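Local atomic coordinates of berberine bridge enzyme-like 28 (Arabidopsis thaliana, PDB entry 5D79), a protein that binds FAD as an oxidoreductase of the berberine bridge enzyme-like family and takes part in the adaptation of the plant to salt stress. Residues Leu167-Gly172 with Gly181-Gly186; Ala315-Lys320 with Leu324-Glu329; Ser364-Asp369 with Lys449-Val454. All blocks are in the same frame, centred on the assembly; numbering follows the deposited sequence.

How the contacts relate
The centre of contact 1 is about 8 Å from that of the chain, against about 16 Å for contact 3 and about 31 Å for contact 2, yet the touching residues of contacts 1 and 2 are all buried; Asp452 of contact 3 is partly exposed. No secondary-structure element is shared. Contact 1 belongs to the FAD-binding domain; contacts 2 and 3 lie near opposite edges of the seven-stranded antiparallel sheet, whose outermost strands are 331-334 and 363-372. Their chemistry differs accordingly: an amide hydrogen bond from a glutamine beside the cofactor, with two phenylalanines packed behind it, purely apolar packing in contact 2, and lysine chains on a valine in contact 3. Contacts 1 and 3 come within about 9 Å, nearest atoms.

Contact 1 of 3, residues Leu167-Gly172 with Gly181-Gly186; sequences LAFPAG and GQFSGG. With FAD (flavin-adenine dinucleotide), chain E.
Gly172 and Gln182 are joined by the one hydrogen bond between residues 167-172 and 181-186: Gly172 N donates a hydrogen bond to Gln182 OE1 at 2.9 Å, nearly straight at 165°. The donor stands 38° out of the amide's carbonyl plane. Gln182 reaches this point because CG lies anti to the backbone N and the chain runs extended to the amide. Ala171 CB sits 3.2 Å from Gln182 OE1 and also touches Phe183 CE1 at 3.8 Å. Beyond it the rings of Phe169 and Phe183 arrive from opposite directions, CE2 of Phe169 3.5 Å from CZ of Phe183; with planes at 35° and centroids 5.4 Å apart, they meet obliquely.

Further out, Leu156 of helix 153-163 touches both phenylalanines, Trp242 meets the Phe183 ring, and Tyr157 OH is hydrogen-bonded to Gly172 O. On the cofactor side, Gly181 N donates to FAD O1P at 3.0 Å, while CG of Gln182 passes 3.5 Å from FAD O2'. The N-terminal part of helix 179-184 thus donates to an FAD phosphate while the next residue, Gln182, accepts from the loop after strand 167-168, an arrangement belonging to the FAD pocket of the PCMH-type FAD-binding domain.

Contact 2 of 3, residues Ala315-Lys320 with Leu324-Glu329; sequences ALMEEK and LGLEKE
Met317 meets Leu324 and Leu326 through side-chain carbons, and van der Waals packing is the whole of the direct contact between helix residues 315-320 and the segment 324-329. The methyl CE of Met317 does most of the touching. It lies 3.4 Å from CD2 of Leu324, tighter than usual for two carbons, and 3.8 Å from CB of Leu326. The same methyl is 3.8 Å from CD2 of Leu326, so it rests against both the root and one branch of that leucine. Closer to the backbone, Met317 CG comes to 4.2 Å from Leu326 CD2. The methionine and Leu326 side chains cross at about a right angle.

Torsions account for this reach. Met317 bends at both chi2 (-91°) and chi3 (-60°), which turns its methyl toward the two leucines. Met317 and Leu326 have the nearest CA atoms of the two segments, 7.2 Å apart.

The surrounding packing is also apolar. Leu324 lies on Val258 and Phe302, and Leu326 on Phe256 and Val258, all from strands 253-260 and 298-306; Leu313 and Leu314 of helix 310-320 touch Leu326 as well.

With 153 Å² buried and no polar bond between the segments, the contact depends on shape and hydrophobic burial: the terminal methyl of one methionine links the C-terminal part of helix 310-320 to the chain leading to strand 331-334.

Contact 3 of 3, residues Ser364-Asp369 with Lys449-Val454; sequences SFKGKD and KWVDSV
Val451 of helix residues 449-454 packs against Lys366 and Lys368 of strand residues 364-369. Lys368 reaches toward the helix, whereas Lys366 starts toward it and then turns its end away, bent at chi2. Val451 CG1, placed anti to the backbone N (chi1 176°), stands 3.6 Å from both CG and CD of Lys368 and 4.1 Å from CG of Lys366. Its other methyl, CG2, is 3.6 Å from the carbonyl O of Lys366. The two branches therefore divide their work between lysine methylenes and the strand backbone. Strand 364-369 and helix 449-454 run almost parallel, their axes 8.5 Å apart at closest approach and inclined by 10°.

The charged ends make their bonds outside the segments. Lys366 NZ forms salt bridges with Asp475 and Glu114, and Lys368 NZ pairs with the other oxygen of Asp475 and lies in a cation-pi contact with Tyr455. Asp452 OD1 is 4.4 Å from Lys368 NZ, at most a long-range electrostatic neighbour.

Each lysine thus does two jobs: methylenes pack on the valine, while ammonium groups pair with carboxylates, Asp475 being shared. Here helix 441-458 packs on outermost strand 363-372 by aliphatic contact, Val451 also touching Ala431 of strand 425-434, and the buried lysine charges are probably balanced by Asp475 and Glu114.

Contact 1 of 3, residues Leu167-Gly172 with Gly181-Gly186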
loop_
_atom_site.group_PDB
_atom_site.type_symbol
_atom_site.label_atom_id
_atom_site.label_comp_id
_atom_site.label_asym_id
_atom_site.label_seq_id
_atom_site.Cartn_x
_atom_site.Cartn_y
_atom_site.Cartn_z
ATOM N N LEU A 167 19.799 11.465 1.307
ATOM C CA LEU A 167 19.087 10.551 0.422
ATOM C C LEU A 167 17.813 10.048 1.072
ATOM O O LEU A 167 17.678 10.062 2.295
ATOM C CB LEU A 167 19.959 9.360 0.031
ATOM C CG LEU A 167 21.166 9.576 -0.883
ATOM C CD1 LEU A 167 21.772 8.226 -1.250
ATOM C CD2 LEU A 167 20.783 10.353 -2.115
ATOM N N ALA A 168 16.883 9.603 0.238
ATOM C CA ALA A 168 15.586 9.128 0.694
ATOM C C ALA A 168 15.044 8.082 -0.268
ATOM O O ALA A 168 15.672 7.750 -1.272
ATOM C CB ALA A 168 14.596 10.295 0.818
ATOM N N PHE A 169 13.874 7.551 0.039
ATOM C CA PHE A 169 13.195 6.737 -0.931
ATOM C C PHE A 169 11.710 7.015 -0.808
ATOM O O PHE A 169 11.185 7.088 0.299
ATOM C CB PHE A 169 13.512 5.250 -0.748
ATOM C CG PHE A 169 12.953 4.400 -1.844
ATOM C CD1 PHE A 169 13.566 4.366 -3.085
ATOM C CD2 PHE A 169 11.782 3.678 -1.655
ATOM C CE1 PHE A 169 13.034 3.616 -4.113
ATOM C CE2 PHE A 169 11.241 2.917 -2.684
ATOM C CZ PHE A 169 11.867 2.883 -3.906
ATOM N N PRO A 170 11.032 7.193 -1.955
ATOM C CA PRO A 170 9.612 7.540 -1.989
ATOM C C PRO A 170 8.697 6.321 -1.817
ATOM O O PRO A 170 8.348 5.684 -2.804
ATOM C CB PRO A 170 9.452 8.158 -3.376
ATOM C CG PRO A 170 10.458 7.428 -4.209
ATOM C CD PRO A 170 11.623 7.158 -3.308
ATOM N N ALA A 171 8.338 5.993 -0.578
ATOM C CA ALA A 171 7.361 4.938 -0.300
ATOM C C ALA A 171 6.341 5.463 0.706
ATOM O O ALA A 171 6.307 6.668 0.968
ATOM C CB ALA A 171 8.042 3.682 0.218
ATOM N N GLY A 172 5.527 4.575 1.275
ATOM C CA GLY A 172 4.450 4.990 2.161
ATOM C C GLY A 172 4.880 5.540 3.509
ATOM O O GLY A 172 6.060 5.474 3.886
ATOM N N GLY A 181 4.555 -6.309 -0.795
ATOM C CA GLY A 181 3.228 -5.964 -1.258
ATOM C C GLY A 181 3.138 -4.524 -1.725
ATOM O O GLY A 181 2.544 -4.248 -2.775
ATOM N N GLN A 182 3.730 -3.604 -0.968
ATOM C CA GLN A 182 3.561 -2.183 -1.268
ATOM C C GLN A 182 4.194 -1.797 -2.616
ATOM O O GLN A 182 3.568 -1.115 -3.424
ATOM C CB GLN A 182 4.133 -1.305 -0.142
ATOM C CG GLN A 182 3.918 0.187 -0.411
ATOM C CD GLN A 182 4.455 1.118 0.670
ATOM O OE1 GLN A 182 5.481 1.759 0.485
ATOM N NE2 GLN A 182 3.740 1.227 1.781
ATOM N N PHE A 183 5.426 -2.235 -2.863
ATOM C CA PHE A 183 6.122 -1.826 -4.081
ATOM C C PHE A 183 5.496 -2.513 -5.294
ATOM O O PHE A 183 5.411 -1.916 -6.357
ATOM C CB PHE A 183 7.629 -2.137 -4.031
ATOM C CG PHE A 183 8.409 -1.332 -3.012
ATOM C CD1 PHE A 183 7.771 -0.592 -2.018
ATOM C CD2 PHE A 183 9.797 -1.318 -3.055
ATOM C CE1 PHE A 183 8.506 0.141 -1.076
ATOM C CE2 PHE A 183 10.539 -0.584 -2.123
ATOM C CZ PHE A 183 9.888 0.147 -1.133
ATOM N N SER A 184 5.051 -3.759 -5.141
ATOM C CA SER A 184 4.446 -4.473 -6.271
ATOM C C SER A 184 3.053 -3.924 -6.628
ATOM O O SER A 184 2.513 -4.251 -7.682
ATOM C CB SER A 184 4.369 -5.990 -5.999
ATOM O OG SER A 184 3.359 -6.346 -5.060
ATOM N N GLY A 185 2.499 -3.079 -5.760
ATOM C CA GLY A 185 1.198 -2.466 -5.990
ATOM C C GLY A 185 1.244 -0.964 -6.249
ATOM O O GLY A 185 0.201 -0.323 -6.357
ATOM N N GLY A 186 2.450 -0.411 -6.364
ATOM C CA GLY A 186 2.633 1.022 -6.542
ATOM C C GLY A 186 3.383 1.680 -5.386
ATOM O O GLY A 186 4.625 1.666 -5.336
HETATM P PA FAD E . 1.116 -8.308 2.339
HETATM O O1A FAD E . -0.224 -8.723 2.894
HETATM O O2A FAD E . 2.258 -9.137 2.879
HETATM O O5B FAD E . 1.064 -8.337 0.725
HETATM C C5B FAD E . -0.025 -7.767 0.012
HETATM C C4B FAD E . -0.189 -8.362 -1.393
HETATM O O4B FAD E . 1.071 -8.387 -2.040
HETATM C C3B FAD E . -0.702 -9.793 -1.333
HETATM O O3B FAD E . -1.575 -10.068 -2.409
HETATM C C2B FAD E . 0.570 -10.614 -1.435
HETATM O O2B FAD E . 0.348 -11.893 -2.002
HETATM C C1B FAD E . 1.487 -9.723 -2.267
HETATM N N9A FAD E . 2.927 -9.876 -1.970
HETATM C C8A FAD E . 3.613 -9.557 -0.819
HETATM N N7A FAD E . 4.925 -9.851 -1.006
HETATM C C5A FAD E . 5.090 -10.350 -2.254
HETATM C C6A FAD E . 6.199 -10.810 -2.966
HETATM N N6A FAD E . 7.431 -10.591 -2.523
HETATM N N1A FAD E . 6.039 -11.268 -4.259
HETATM C C2A FAD E . 4.793 -11.264 -4.846
HETATM N N3A FAD E . 3.699 -10.812 -4.134
HETATM C C4A FAD E . 3.841 -10.363 -2.866
HETATM N N1 FAD E . -0.239 2.060 0.842
HETATM C C2 FAD E . 0.150 3.258 0.267
HETATM O O2 FAD E . 0.699 3.273 -0.841
HETATM N N3 FAD E . -0.063 4.445 0.957
HETATM C C4 FAD E . -0.662 4.454 2.206
HETATM O O4 FAD E . -0.730 5.511 2.835
HETATM C C4X FAD E . -1.032 3.242 2.791
HETATM N N5 FAD E . -1.509 3.193 4.092
HETATM C C5X FAD E . -1.575 1.974 4.750
HETATM C C6 FAD E . -1.807 1.904 6.122
HETATM C C7 FAD E . -1.878 0.668 6.769
HETATM C C7M FAD E . -2.140 0.605 8.244
HETATM C C8 FAD E . -1.669 -0.511 6.049
HETATM C C8M FAD E . -1.764 -1.853 6.714
HETATM C C9 FAD E . -1.440 -0.441 4.680
HETATM C C9A FAD E . -1.443 0.791 4.019
HETATM N N10 FAD E . -1.250 0.864 2.648
HETATM C C10 FAD E . -0.785 2.046 2.106
HETATM C "C1'" FAD E . -1.465 -0.340 1.785
HETATM C "C2'" FAD E . -0.218 -1.182 1.593
HETATM O "O2'" FAD E . 0.724 -0.447 0.842
HETATM C "C3'" FAD E . -0.631 -2.459 0.871
HETATM O "O3'" FAD E . -1.473 -3.201 1.727
HETATM C "C4'" FAD E . 0.552 -3.334 0.535
HETATM O "O4'" FAD E . 0.228 -4.179 -0.538
HETATM C "C5'" FAD E . 0.861 -4.230 1.714
HETATM O "O5'" FAD E . 2.144 -4.784 1.536
HETATM P P FAD E . 2.647 -5.847 2.626
HETATM O O1P FAD E . 3.887 -6.540 2.131
HETATM O O2P FAD E . 2.889 -5.181 3.958
HETATM O O3P FAD E . 1.318 -6.757 2.728
#

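Contact 2 of 3, residues Ala315-Lys320 with Leu324-Glu329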
loop_
_atom_site.group_PDB
_atom_site.type_symbol
_atom_site.label_atom_id
_atom_site.label_comp_id
_atom_site.label_asym_id
_atom_site.label_seq_id
_atom_site.Cartn_x
_atom_site.Cartn_y
_atom_site.Cartn_z
ATOM N N ALA A 315 6.736 31.694 2.153
ATOM C CA ALA A 315 6.539 32.624 1.055
ATOM C C ALA A 315 5.727 31.959 -0.038
ATOM O O ALA A 315 4.917 32.603 -0.707
ATOM C CB ALA A 315 7.871 33.093 0.516
ATOM N N LEU A 316 5.949 30.661 -0.213
ATOM C CA LEU A 316 5.222 29.903 -1.219
ATOM C C LEU A 316 3.761 29.737 -0.803
ATOM O O LEU A 316 2.860 29.761 -1.643
ATOM C CB LEU A 316 5.883 28.544 -1.447
ATOM C CG LEU A 316 5.296 27.637 -2.533
ATOM C CD1 LEU A 316 5.329 28.293 -3.895
ATOM C CD2 LEU A 316 6.040 26.317 -2.571
ATOM N N MET A 317 3.514 29.608 0.493
ATOM C CA MET A 317 2.165 29.300 0.952
ATOM C C MET A 317 1.265 30.526 1.079
ATOM O O MET A 317 0.045 30.394 1.073
ATOM C CB MET A 317 2.216 28.558 2.289
ATOM C CG MET A 317 2.509 27.062 2.162
ATOM S SD MET A 317 1.041 26.023 2.014
ATOM C CE MET A 317 0.213 26.422 3.542
ATOM N N GLU A 318 1.850 31.711 1.212
ATOM C CA GLU A 318 1.046 32.939 1.253
ATOM C C GLU A 318 0.643 33.313 -0.171
ATOM O O GLU A 318 -0.380 33.967 -0.409
ATOM C CB GLU A 318 1.819 34.083 1.926
ATOM C CG GLU A 318 2.071 33.883 3.420
ATOM C CD GLU A 318 3.477 34.290 3.837
ATOM O OE1 GLU A 318 4.249 34.735 2.955
ATOM O OE2 GLU A 318 3.813 34.158 5.040
ATOM N N GLU A 319 1.474 32.865 -1.110
ATOM C CA GLU A 319 1.281 33.057 -2.542
ATOM C C GLU A 319 0.196 32.142 -3.123
ATOM O O GLU A 319 -0.696 32.603 -3.838
ATOM C CB GLU A 319 2.613 32.822 -3.262
ATOM C CG GLU A 319 2.512 32.583 -4.758
ATOM C CD GLU A 319 2.416 33.867 -5.551
ATOM O OE1 GLU A 319 2.367 34.954 -4.927
ATOM O OE2 GLU A 319 2.394 33.782 -6.802
ATOM N N LYS A 320 0.267 30.852 -2.807
ATOM C CA LYS A 320 -0.609 29.866 -3.432
ATOM C C LYS A 320 -1.789 29.412 -2.545
ATOM O O LYS A 320 -2.816 28.951 -3.059
ATOM C CB LYS A 320 0.210 28.638 -3.858
ATOM C CG LYS A 320 1.306 28.901 -4.895
ATOM C CD LYS A 320 0.741 29.385 -6.225
ATOM C CE LYS A 320 1.557 28.859 -7.410
ATOM N NZ LYS A 320 1.413 27.383 -7.649
ATOM N N LEU A 324 -5.006 28.983 4.224
ATOM C CA LEU A 324 -4.613 28.053 5.277
ATOM C C LEU A 324 -4.143 28.791 6.533
ATOM O O LEU A 324 -4.330 28.310 7.645
ATOM C CB LEU A 324 -3.519 27.105 4.784
ATOM C CG LEU A 324 -3.415 25.884 5.701
ATOM C CD1 LEU A 324 -4.770 25.196 5.814
ATOM C CD2 LEU A 324 -2.342 24.894 5.274
ATOM N N GLY A 325 -3.538 29.961 6.346
ATOM C CA GLY A 325 -3.103 30.788 7.451
ATOM C C GLY A 325 -1.874 30.237 8.141
ATOM O O GLY A 325 -1.686 30.454 9.343
ATOM N N LEU A 326 -1.040 29.521 7.383
ATOM C CA LEU A 326 0.201 28.947 7.910
ATOM C C LEU A 326 1.181 30.017 8.360
ATOM O O LEU A 326 1.454 30.972 7.628
ATOM C CB LEU A 326 0.882 28.066 6.874
ATOM C CG LEU A 326 2.149 27.392 7.389
ATOM C CD1 LEU A 326 1.765 26.433 8.480
ATOM C CD2 LEU A 326 2.875 26.656 6.277
ATOM N N GLU A 327 1.708 29.849 9.570
ATOM C CA GLU A 327 2.747 30.733 10.092
ATOM C C GLU A 327 3.906 29.903 10.607
ATOM O O GLU A 327 3.789 28.688 10.702
ATOM C CB GLU A 327 2.185 31.638 11.185
ATOM C CG GLU A 327 1.245 32.704 10.638
ATOM C CD GLU A 327 0.714 33.632 11.706
ATOM O OE1 GLU A 327 -0.522 33.796 11.769
ATOM O OE2 GLU A 327 1.524 34.202 12.474
ATOM N N LYS A 328 5.022 30.553 10.938
ATOM C CA LYS A 328 6.240 29.839 11.334
ATOM C C LYS A 328 6.028 28.846 12.472
ATOM O O LYS A 328 6.686 27.809 12.552
ATOM C CB LYS A 328 7.317 30.829 11.732
ATOM C CG LYS A 328 8.667 30.505 11.143
ATOM C CD LYS A 328 9.448 29.526 11.993
ATOM C CE LYS A 328 10.886 29.386 11.480
ATOM N NZ LYS A 328 11.822 28.905 12.529
ATOM N N GLU A 329 5.091 29.180 13.346
ATOM C CA GLU A 329 4.847 28.407 14.544
ATOM C C GLU A 329 4.254 27.065 14.192
ATOM O O GLU A 329 4.361 26.108 14.958
ATOM C CB GLU A 329 3.928 29.185 15.484
ATOM C CG GLU A 329 4.623 30.354 16.153
ATOM C CD GLU A 329 4.876 31.556 15.241
ATOM O OE1 GLU A 329 4.030 31.867 14.380
ATOM O OE2 GLU A 329 5.926 32.212 15.410
#

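Contact 3 of 3, residues Ser364-Asp369 with Lys449-Val454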
loop_
_atom_site.group_PDB
_atom_site.type_symbol
_atom_site.label_atom_id
_atom_site.label_comp_id
_atom_site.label_asym_id
_atom_site.label_seq_id
_atom_site.Cartn_x
_atom_site.Cartn_y
_atom_site.Cartn_z
ATOM N N SER A 364 -8.476 -3.086 13.702
ATOM C CA SER A 364 -9.050 -3.618 12.468
ATOM C C SER A 364 -9.565 -2.462 11.635
ATOM O O SER A 364 -9.828 -1.383 12.161
ATOM C CB SER A 364 -10.186 -4.603 12.757
ATOM O OG SER A 364 -9.718 -5.741 13.453
ATOM N N PHE A 365 -9.726 -2.680 10.337
ATOM C CA PHE A 365 -10.201 -1.608 9.482
ATOM C C PHE A 365 -10.916 -2.127 8.230
ATOM O O PHE A 365 -10.780 -3.295 7.851
ATOM C CB PHE A 365 -9.028 -0.688 9.097
ATOM C CG PHE A 365 -7.947 -1.379 8.314
ATOM C CD1 PHE A 365 -8.057 -1.539 6.938
ATOM C CD2 PHE A 365 -6.817 -1.875 8.954
ATOM C CE1 PHE A 365 -7.071 -2.191 6.217
ATOM C CE2 PHE A 365 -5.818 -2.528 8.231
ATOM C CZ PHE A 365 -5.948 -2.687 6.862
ATOM N N LYS A 366 -11.705 -1.249 7.622
ATOM C CA LYS A 366 -12.212 -1.437 6.279
ATOM C C LYS A 366 -11.877 -0.170 5.506
ATOM O O LYS A 366 -12.193 0.928 5.959
ATOM C CB LYS A 366 -13.714 -1.691 6.279
ATOM C CG LYS A 366 -14.309 -1.698 4.895
ATOM C CD LYS A 366 -13.636 -2.741 4.021
ATOM C CE LYS A 366 -14.153 -2.647 2.604
ATOM N NZ LYS A 366 -13.630 -3.713 1.695
ATOM N N GLY A 367 -11.216 -0.317 4.361
ATOM C CA GLY A 367 -10.860 0.823 3.538
ATOM C C GLY A 367 -11.334 0.697 2.101
ATOM O O GLY A 367 -11.378 -0.399 1.534
ATOM N N LYS A 368 -11.704 1.842 1.527
ATOM C CA LYS A 368 -12.046 1.976 0.107
ATOM C C LYS A 368 -11.415 3.270 -0.385
ATOM O O LYS A 368 -11.074 4.124 0.423
ATOM C CB LYS A 368 -13.564 1.994 -0.101
ATOM C CG LYS A 368 -14.308 0.830 0.577
ATOM C CD LYS A 368 -15.829 0.941 0.419
ATOM C CE LYS A 368 -16.306 0.534 -0.967
ATOM N NZ LYS A 368 -16.397 -0.932 -1.128
ATOM N N ASP A 369 -11.233 3.434 -1.688
ATOM C CA ASP A 369 -10.705 4.709 -2.140
ATOM C C ASP A 369 -11.224 5.114 -3.526
ATOM O O ASP A 369 -11.929 4.355 -4.187
ATOM C CB ASP A 369 -9.168 4.692 -2.075
ATOM C CG ASP A 369 -8.502 4.130 -3.325
ATOM O OD1 ASP A 369 -9.016 3.185 -3.950
ATOM O OD2 ASP A 369 -7.420 4.651 -3.672
ATOM N N LYS A 449 -20.705 -0.841 6.920
ATOM C CA LYS A 449 -21.821 -0.054 6.414
ATOM C C LYS A 449 -21.467 1.414 6.312
ATOM O O LYS A 449 -21.830 2.060 5.334
ATOM C CB LYS A 449 -23.057 -0.223 7.298
ATOM C CG LYS A 449 -23.719 -1.598 7.171
ATOM C CD LYS A 449 -24.976 -1.729 8.029
ATOM C CE LYS A 449 -25.489 -3.153 8.004
ATOM N NZ LYS A 449 -24.412 -4.127 8.354
ATOM N N TRP A 450 -20.758 1.930 7.317
ATOM C CA TRP A 450 -20.333 3.326 7.334
ATOM C C TRP A 450 -19.446 3.637 6.130
ATOM O O TRP A 450 -19.673 4.616 5.408
ATOM C CB TRP A 450 -19.587 3.674 8.639
ATOM C CG TRP A 450 -19.271 5.145 8.705
ATOM C CD1 TRP A 450 -20.078 6.133 9.197
ATOM C CD2 TRP A 450 -18.090 5.806 8.203
ATOM N NE1 TRP A 450 -19.468 7.360 9.051
ATOM C CE2 TRP A 450 -18.249 7.186 8.442
ATOM C CE3 TRP A 450 -16.915 5.362 7.582
ATOM C CZ2 TRP A 450 -17.270 8.130 8.083
ATOM C CZ3 TRP A 450 -15.948 6.304 7.226
ATOM C CH2 TRP A 450 -16.133 7.667 7.480
ATOM N N VAL A 451 -18.442 2.793 5.917
ATOM C CA VAL A 451 -17.483 2.979 4.833
ATOM C C VAL A 451 -18.168 2.807 3.469
ATOM O O VAL A 451 -17.880 3.539 2.516
ATOM C CB VAL A 451 -16.291 1.991 4.967
ATOM C CG1 VAL A 451 -15.337 2.120 3.794
ATOM C CG2 VAL A 451 -15.543 2.234 6.261
ATOM N N ASP A 452 -19.092 1.856 3.380
ATOM C CA ASP A 452 -19.832 1.627 2.135
ATOM C C ASP A 452 -20.718 2.833 1.778
ATOM O O ASP A 452 -20.856 3.196 0.605
ATOM C CB ASP A 452 -20.687 0.345 2.247
ATOM C CG ASP A 452 -21.312 -0.079 0.911
ATOM O OD1 ASP A 452 -20.604 -0.707 0.087
ATOM O OD2 ASP A 452 -22.514 0.204 0.687
ATOM N N SER A 453 -21.289 3.461 2.803
ATOM C CA SER A 453 -22.293 4.504 2.613
ATOM C C SER A 453 -21.695 5.823 2.121
ATOM O O SER A 453 -22.277 6.487 1.260
ATOM C CB SER A 453 -23.066 4.731 3.916
ATOM O OG SER A 453 -24.141 5.630 3.722
ATOM N N VAL A 454 -20.536 6.198 2.657
ATOM C CA VAL A 454 -19.874 7.432 2.238
ATOM C C VAL A 454 -19.337 7.262 0.814
ATOM O O VAL A 454 -19.385 8.189 0.008
ATOM C CB VAL A 454 -18.721 7.863 3.234
ATOM C CG1 VAL A 454 -17.627 6.811 3.350
ATOM C CG2 VAL A 454 -18.122 9.205 2.836
#